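Local coordinates for flagellar hook-associated protein 2 (Helicobacter pylori, PDB 6IWY) that caps the tip of the growing flagellar filament, helping flagellin monomers polymerise there and keeping them from leaking out, at residues Gly207-Asp212 and Ile222-Gly227. Sequence-based numbering, arbitrary orientation.
Sequences GDISID and INDRRG
S210 and N223 form an antiparallel hydrogen-bonded pair of this beta hairpin, with S210 N giving to N223 O at 3.1 Å and N223 N giving to S210 O at 2.9 Å. One more backbone bond, R225 N to D208 O at 3.1 Å, carries the ladder past the end of strand 219-224. R225 then adds a side-chain bond: its chain runs extended from CG to NE, and NE reaches G207 O at 2.9 Å. That oxygen lies in the guanidinium plane, though the donor sits 41° above the carbonyl plane; NH1 is held by S359.

The apolar contact across the hairpin is I211 against I222, side by side with I211 CG1 4.0 Å from I222 CG2; I209, on the same face, lies beside D224. Helix 179-196 covers I209 and I211. R226 bends at chi2 (103°), laying the carbons of its chain across D208, though their exact place is doubtful.

Among the charged groups, R226 NH1 forms a salt bridge with D224 OD2 at 2.9 Å and also donates to K158 O.

The chemistry thus divides the work: backbone bonds set the hairpin register, I209 and I211 seat it against helix 179-196, I222 meets strand 154-158, and R225 ties the turn at D224-G227 to G207, just after helix 201-205.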
loop_
_atom_site.group_PDB
_atom_site.type_symbol
_atom_site.label_atom_id
_atom_site.label_comp_id
_atom_site.label_asym_id
_atom_site.label_seq_id
_atom_site.Cartn_x
_atom_site.Cartn_y
_atom_site.Cartn_z
ATOM N N GLY A 207 5.628 13.332 0.324
ATOM C CA GLY A 207 5.448 12.038 0.961
ATOM C C GLY A 207 4.768 10.948 0.147
ATOM O O GLY A 207 4.513 9.879 0.681
ATOM N N ASP A 208 4.450 11.203 -1.118
ATOM C CA ASP A 208 3.811 10.187 -1.937
ATOM C C ASP A 208 4.812 9.041 -2.177
ATOM O O ASP A 208 4.489 7.849 -2.059
ATOM C CB ASP A 208 3.287 10.788 -3.246
ATOM C CG ASP A 208 1.959 11.546 -3.068
ATOM O OD1 ASP A 208 1.165 11.226 -2.145
ATOM O OD2 ASP A 208 1.683 12.480 -3.855
ATOM N N ILE A 209 6.043 9.390 -2.486
ATOM C CA ILE A 209 7.055 8.360 -2.638
ATOM C C ILE A 209 7.993 8.402 -1.462
ATOM O O ILE A 209 8.556 9.455 -1.141
ATOM C CB ILE A 209 7.873 8.491 -3.930
ATOM C CG1 ILE A 209 6.969 8.302 -5.134
ATOM C CG2 ILE A 209 8.876 7.405 -3.993
ATOM C CD1 ILE A 209 7.737 8.351 -6.483
ATOM N N SER A 210 8.174 7.253 -0.833
ATOM C CA SER A 210 9.179 7.134 0.193
ATOM C C SER A 210 9.875 5.791 0.114
ATOM O O SER A 210 9.360 4.831 -0.466
ATOM C CB SER A 210 8.543 7.317 1.566
ATOM O OG SER A 210 7.486 6.403 1.711
ATOM N N ILE A 211 11.053 5.758 0.722
ATOM C CA ILE A 211 11.871 4.577 0.850
ATOM C C ILE A 211 12.288 4.457 2.313
ATOM O O ILE A 211 13.181 5.153 2.762
ATOM C CB ILE A 211 13.112 4.724 -0.014
ATOM C CG1 ILE A 211 12.727 4.776 -1.491
ATOM C CG2 ILE A 211 14.046 3.562 0.182
ATOM C CD1 ILE A 211 13.382 5.858 -2.209
ATOM N N ASP A 212 11.630 3.574 3.045
ATOM C CA ASP A 212 11.915 3.329 4.459
ATOM C C ASP A 212 12.832 2.117 4.654
ATOM O O ASP A 212 12.867 1.217 3.826
ATOM C CB ASP A 212 10.613 3.027 5.231
ATOM C CG ASP A 212 9.664 4.220 5.334
ATOM O OD1 ASP A 212 10.102 5.370 5.166
ATOM O OD2 ASP A 212 8.457 3.987 5.598
ATOM N N ILE A 222 10.213 0.427 -0.855
ATOM C CA ILE A 222 9.791 1.592 -1.658
ATOM C C ILE A 222 8.261 1.550 -1.590
ATOM O O ILE A 222 7.671 0.490 -1.764
ATOM C CB ILE A 222 10.299 1.488 -3.130
ATOM C CG1 ILE A 222 11.786 1.099 -3.145
ATOM C CG2 ILE A 222 10.134 2.823 -3.891
ATOM C CD1 ILE A 222 12.387 0.770 -4.541
ATOM N N ASN A 223 7.626 2.659 -1.253
ATOM C CA ASN A 223 6.159 2.735 -1.230
ATOM C C ASN A 223 5.753 3.944 -2.014
ATOM O O ASN A 223 6.406 4.991 -1.919
ATOM C CB ASN A 223 5.604 2.832 0.194
ATOM C CG ASN A 223 4.094 3.157 0.240
ATOM O OD1 ASN A 223 3.690 4.051 0.955
ATOM N ND2 ASN A 223 3.275 2.431 -0.512
ATOM N N ASP A 224 4.720 3.755 -2.838
ATOM C CA ASP A 224 4.050 4.826 -3.565
ATOM C C ASP A 224 2.569 4.843 -3.163
ATOM O O ASP A 224 1.827 3.927 -3.508
ATOM C CB ASP A 224 4.174 4.601 -5.062
ATOM C CG ASP A 224 3.521 5.728 -5.884
ATOM O OD1 ASP A 224 3.205 6.825 -5.332
ATOM O OD2 ASP A 224 3.330 5.512 -7.112
ATOM N N ARG A 225 2.154 5.872 -2.434
ATOM C CA ARG A 225 0.801 5.947 -1.970
ATOM C C ARG A 225 -0.173 6.155 -3.099
ATOM O O ARG A 225 -1.349 5.825 -2.939
ATOM C CB ARG A 225 0.600 7.080 -1.002
ATOM C CG ARG A 225 1.393 7.060 0.272
ATOM C CD ARG A 225 1.178 8.423 1.065
ATOM N NE ARG A 225 2.256 8.575 2.055
ATOM C CZ ARG A 225 2.218 8.121 3.316
ATOM N NH1 ARG A 225 1.124 7.514 3.807
ATOM N NH2 ARG A 225 3.292 8.280 4.101
ATOM N N ARG A 226 0.260 6.707 -4.231
ATOM C CA ARG A 226 -0.684 6.839 -5.355
ATOM C C ARG A 226 -0.975 5.505 -6.038
ATOM O O ARG A 226 -1.920 5.400 -6.817
ATOM C CB ARG A 226 -0.278 7.855 -6.421
ATOM C CG ARG A 226 0.424 9.122 -5.963
ATOM C CD ARG A 226 1.896 8.921 -6.281
ATOM N NE ARG A 226 2.259 9.645 -7.475
ATOM C CZ ARG A 226 3.169 9.273 -8.367
ATOM N NH1 ARG A 226 3.832 8.128 -8.261
ATOM N NH2 ARG A 226 3.371 10.073 -9.412
ATOM N N GLY A 227 -0.176 4.486 -5.743
ATOM C CA GLY A 227 -0.415 3.160 -6.259
ATOM C C GLY A 227 0.207 2.826 -7.600
ATOM O O GLY A 227 -0.012 1.759 -8.101
#